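Local coordinates for Thiol:disulfide interchange protein (Proteus mirabilis, PDB 4OD7) that probably acts as a periplasmic thiol:disulfide oxidoreductase of the DsbA type, passing disulfide bonds to folding substrate proteins, at residues E26-Y31 / R60-F65. The protein carries 1 engineered substitution. Numbering follows the deposited sequence.
With SCN (thiocyanate ion), chain G.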
ATOM      1  N   GLU A  26       2.269  -4.205  -2.369  1.00 17.33           N
ATOM      2  CA  GLU A  26       2.469  -2.932  -1.693  1.00 15.73           C
ATOM      3  C   GLU A  26       1.926  -3.012  -0.244  1.00 17.82           C
ATOM      4  O   GLU A  26       0.854  -3.559  -0.013  1.00 15.56           O
ATOM      5  CB  GLU A  26       1.731  -1.866  -2.492  1.00 17.33           C
ATOM      6  CG  GLU A  26       2.239  -1.624  -3.904  1.00 18.26           C
ATOM      7  CD  GLU A  26       1.410  -0.587  -4.718  1.00 20.98           C
ATOM      8  OE1 GLU A  26       0.659   0.202  -4.154  1.00 17.67           O
ATOM      9  OE2 GLU A  26       1.406  -0.626  -5.967  1.00 23.31           O
ATOM     10  N   PHE A  27       2.678  -2.479   0.721  1.00 16.63           N
ATOM     11  CA  PHE A  27       2.268  -2.402   2.119  1.00 14.86           C
ATOM     12  C   PHE A  27       2.293  -0.936   2.585  1.00 15.27           C
ATOM     13  O   PHE A  27       3.303  -0.243   2.427  1.00 15.02           O
ATOM     14  CB  PHE A  27       3.209  -3.233   2.967  1.00 16.88           C
ATOM     15  CG  PHE A  27       3.168  -4.695   2.657  1.00 15.61           C
ATOM     16  CD1 PHE A  27       2.311  -5.542   3.318  1.00 17.66           C
ATOM     17  CD2 PHE A  27       4.032  -5.235   1.725  1.00 16.39           C
ATOM     18  CE1 PHE A  27       2.316  -6.911   3.009  1.00 17.25           C
ATOM     19  CE2 PHE A  27       4.022  -6.586   1.429  1.00 18.06           C
ATOM     20  CZ  PHE A  27       3.176  -7.415   2.065  1.00 17.38           C
ATOM     21  N   PHE A  28       1.210  -0.486   3.200  1.00 15.92           N
ATOM     22  CA  PHE A  28       1.102   0.913   3.617  1.00 11.53           C
ATOM     23  C   PHE A  28       0.223   1.040   4.833  1.00 11.73           C
ATOM     24  O   PHE A  28      -0.432   0.094   5.234  1.00 13.90           O
ATOM     25  CB  PHE A  28       0.559   1.764   2.448  1.00 12.08           C
ATOM     26  CG  PHE A  28      -0.953   1.730   2.298  1.00 14.26           C
ATOM     27  CD1 PHE A  28      -1.744   2.813   2.693  1.00 13.70           C
ATOM     28  CD2 PHE A  28      -1.594   0.618   1.743  1.00 11.78           C
ATOM     29  CE1 PHE A  28      -3.116   2.778   2.528  1.00 10.06           C
ATOM     30  CE2 PHE A  28      -2.957   0.592   1.601  1.00 14.06           C
ATOM     31  CZ  PHE A  28      -3.710   1.687   1.985  1.00 12.37           C
ATOM     32  N   SER A  29       0.207   2.234   5.397  1.00 10.55           N
ATOM     33  CA  SER A  29      -0.706   2.610   6.445  1.00 11.72           C
ATOM     34  C   SER A  29      -1.214   4.038   6.195  1.00 13.13           C
ATOM     35  O   SER A  29      -0.452   4.936   5.800  1.00 13.90           O
ATOM     36  CB  SER A  29      -0.026   2.543   7.828  1.00 13.66           C
ATOM     37  OG  SER A  29      -0.885   3.014   8.849  1.00 15.10           O
ATOM     38  N   PHE A  30      -2.504   4.246   6.427  1.00 13.74           N
ATOM     39  CA  PHE A  30      -3.077   5.572   6.342  1.00 11.27           C
ATOM     40  C   PHE A  30      -2.527   6.460   7.430  1.00 13.60           C
ATOM     41  O   PHE A  30      -2.586   7.671   7.321  1.00 16.82           O
ATOM     42  CB  PHE A  30      -4.563   5.521   6.455  1.00 12.42           C
ATOM     43  CG  PHE A  30      -5.233   5.087   5.200  1.00 12.13           C
ATOM     44  CD1 PHE A  30      -5.184   5.902   4.058  1.00 12.30           C
ATOM     45  CD2 PHE A  30      -5.928   3.875   5.144  1.00 11.37           C
ATOM     46  CE1 PHE A  30      -5.832   5.540   2.881  1.00 12.86           C
ATOM     47  CE2 PHE A  30      -6.574   3.498   3.969  1.00 13.66           C
ATOM     48  CZ  PHE A  30      -6.501   4.334   2.824  1.00 14.46           C
ATOM     49  N   TYR A  31      -1.931   5.854   8.447  1.00 14.34           N
ATOM     50  CA  TYR A  31      -1.308   6.602   9.548  1.00 15.02           C
ATOM     51  C   TYR A  31       0.110   7.089   9.311  1.00 15.30           C
ATOM     52  O   TYR A  31       0.556   7.985   9.969  1.00 14.53           O
ATOM     53  CB  TYR A  31      -1.292   5.733  10.784  1.00 16.77           C
ATOM     54  CG  TYR A  31      -2.616   5.627  11.503  1.00 17.78           C
ATOM     55  CD1 TYR A  31      -3.004   6.618  12.388  1.00 18.72           C
ATOM     56  CD2 TYR A  31      -3.469   4.548  11.308  1.00 17.46           C
ATOM     57  CE1 TYR A  31      -4.179   6.521  13.087  1.00 19.74           C
ATOM     58  CE2 TYR A  31      -4.665   4.460  12.007  1.00 19.55           C
ATOM     59  CZ  TYR A  31      -5.001   5.457  12.888  1.00 19.69           C
ATOM     60  OH  TYR A  31      -6.150   5.431  13.612  1.00 23.03           O
ATOM     61  N   ARG A  60      -2.239  -4.237  -3.013  1.00 18.84           N
ATOM     62  CA  ARG A  60      -1.924  -3.141  -2.080  1.00 15.56           C
ATOM     63  C   ARG A  60      -2.614  -3.465  -0.802  1.00 16.50           C
ATOM     64  O   ARG A  60      -3.827  -3.475  -0.783  1.00 17.15           O
ATOM     65  CB  ARG A  60      -2.394  -1.812  -2.632  1.00 16.49           C
ATOM     66  CG  ARG A  60      -2.085  -0.609  -1.796  1.00 15.90           C
ATOM     67  CD  ARG A  60      -2.418   0.645  -2.566  1.00 18.01           C
ATOM     68  NE  ARG A  60      -2.374   1.866  -1.753  1.00 18.25           N
ATOM     69  CZ  ARG A  60      -1.270   2.508  -1.411  1.00 17.17           C
ATOM     70  NH1 ARG A  60      -0.099   2.055  -1.773  1.00 15.99           N
ATOM     71  NH2 ARG A  60      -1.309   3.588  -0.676  1.00 17.84           N
ATOM     72  N   TYR A  61      -1.844  -3.732   0.250  1.00 14.85           N
ATOM     73  CA  TYR A  61      -2.349  -4.164   1.551  1.00 14.94           C
ATOM     74  C   TYR A  61      -2.093  -3.124   2.628  1.00 15.02           C
ATOM     75  O   TYR A  61      -1.041  -2.496   2.650  1.00 14.14           O
ATOM     76  CB  TYR A  61      -1.701  -5.473   1.952  1.00 15.53           C
ATOM     77  CG  TYR A  61      -2.002  -6.647   1.019  1.00 16.56           C
ATOM     78  CD1 TYR A  61      -3.177  -6.707   0.273  1.00 15.14           C
ATOM     79  CD2 TYR A  61      -1.082  -7.694   0.882  1.00 16.51           C
ATOM     80  CE1 TYR A  61      -3.417  -7.809  -0.584  1.00 14.77           C
ATOM     81  CE2 TYR A  61      -1.311  -8.765   0.054  1.00 15.30           C
ATOM     82  CZ  TYR A  61      -2.456  -8.816  -0.680  1.00 17.38           C
ATOM     83  OH  TYR A  61      -2.621  -9.914  -1.493  1.00 23.64           O
ATOM     84  N   HIS A  62      -3.063  -2.968   3.526  1.00 17.03           N
ATOM     85  CA  HIS A  62      -2.947  -2.066   4.666  1.00 14.43           C
ATOM     86  C   HIS A  62      -2.446  -2.846   5.903  1.00 16.72           C
ATOM     87  O   HIS A  62      -2.722  -4.065   6.086  1.00 16.00           O
ATOM     88  CB  HIS A  62      -4.284  -1.399   4.957  1.00 12.78           C
ATOM     89  CG  HIS A  62      -4.196  -0.299   5.971  1.00 13.16           C
ATOM     90  ND1 HIS A  62      -4.241  -0.523   7.329  1.00 13.29           N
ATOM     91  CD2 HIS A  62      -4.085   1.040   5.814  1.00 12.78           C
ATOM     92  CE1 HIS A  62      -4.154   0.634   7.968  1.00 14.32           C
ATOM     93  NE2 HIS A  62      -4.056   1.599   7.072  1.00 13.59           N
ATOM     94  N   VAL A  63      -1.644  -2.155   6.709  1.00 12.68           N
ATOM     95  CA  VAL A  63      -1.079  -2.770   7.888  1.00 14.21           C
ATOM     96  C   VAL A  63      -1.823  -2.343   9.172  1.00 15.45           C
ATOM     97  O   VAL A  63      -2.306  -1.243   9.289  1.00 16.75           O
ATOM     98  CB  VAL A  63       0.431  -2.423   8.016  1.00 16.03           C
ATOM     99  CG1 VAL A  63       1.218  -2.827   6.742  1.00 13.60           C
ATOM    100  CG2 VAL A  63       0.631  -0.955   8.356  1.00 14.94           C
ATOM    101  N   ASP A  64      -1.869  -3.234  10.152  1.00 18.32           N
ATOM    102  CA  ASP A  64      -2.609  -2.997  11.377  1.00 18.21           C
ATOM    103  C   ASP A  64      -1.807  -2.263  12.396  1.00 17.86           C
ATOM    104  O   ASP A  64      -2.380  -1.713  13.329  1.00 20.52           O
ATOM    105  CB  ASP A  64      -3.042  -4.307  12.028  1.00 22.10           C
ATOM    106  CG  ASP A  64      -4.101  -5.058  11.261  1.00 22.37           C
ATOM    107  OD1 ASP A  64      -4.642  -4.579  10.241  1.00 20.90           O
ATOM    108  OD2 ASP A  64      -4.349  -6.196  11.688  1.00 24.43           O
ATOM    109  N   PHE A  65      -0.485  -2.274  12.235  1.00 19.15           N
ATOM    110  CA  PHE A  65       0.397  -1.999  13.361  1.00 22.33           C
ATOM    111  C   PHE A  65       0.698  -0.526  13.616  1.00 21.80           C
ATOM    112  O   PHE A  65       1.333  -0.207  14.614  1.00 23.39           O
ATOM    113  CB  PHE A  65       1.726  -2.799  13.255  1.00 23.94           C
ATOM    114  CG  PHE A  65       2.512  -2.620  11.963  1.00 19.87           C
ATOM    115  CD1 PHE A  65       3.321  -1.532  11.759  1.00 19.66           C
ATOM    116  CD2 PHE A  65       2.499  -3.598  11.005  1.00 19.86           C
ATOM    117  CE1 PHE A  65       4.038  -1.398  10.606  1.00 18.78           C
ATOM    118  CE2 PHE A  65       3.215  -3.461   9.849  1.00 20.27           C
ATOM    119  CZ  PHE A  65       3.998  -2.365   9.652  1.00 20.02           C
TER
HETATM  120  S   SCN G 201       4.522   0.296  -1.207  1.00 25.88           S
HETATM  121  C   SCN G 201       3.557   1.746  -1.221  1.00 18.14           C
HETATM  122  N   SCN G 201       2.965   2.774  -1.129  1.00 12.81           N
HETATM  123  O   HOH W   1      -1.674   0.893  10.218  1.00 15.18           O
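The F28 ring is held between two flat groups from the neighbouring strand: the guanidinium of R60 lies over one face, and the imidazole of H62 turns an edge toward the other. The R60 stack is nearly parallel, planes 13° apart and CZ 3.8 Å from the ring centroid, a cation-pi contact. H62 stands almost upright, its plane at 87° to the ring, with CD2 3.8 Å from F28 CE1. At its in-plane edge F28 meets CE1 of F30, whose own ring receives F28 CE1 over its centre and runs rim to rim with H62. These are the adjacent parallel strands 24-28 and 58-62 of the thioredoxin fold, 58-62 being outermost in the sheet, and F28, F30 and H62 form an aromatic cluster walled by F94 and M73 from helices 86-99 and 70-83. R60 reaches F28 because its chain is extended from CG to NE, with CG trans to the backbone N (chi1 -178°). Its NH1 forms a salt bridge to E26 OE1 and also donates to the nitrogen of a thiocyanate, probably from the crystallisation liquor. On the sheet face of F27 and Y61, the two rings lie side by side and pack toward helix 130-145. Backbone bonds zip the strands from Y61 N to E26 O (2.7 Å), through F28 N to Y61 O, to V63 N with F28 O. Just beyond, F30 leads toward S32, an engineered replacement for the cysteine that pairs with C35 in the redox-active disulfide, which is therefore absent here. H62 ties this loop to the neighbouring strand: T74 bonds its ND1, while NE2 accepts the backbone N-H of F30 at 3.1 Å, nearly straight but with the donor tilted out of the imidazole plane.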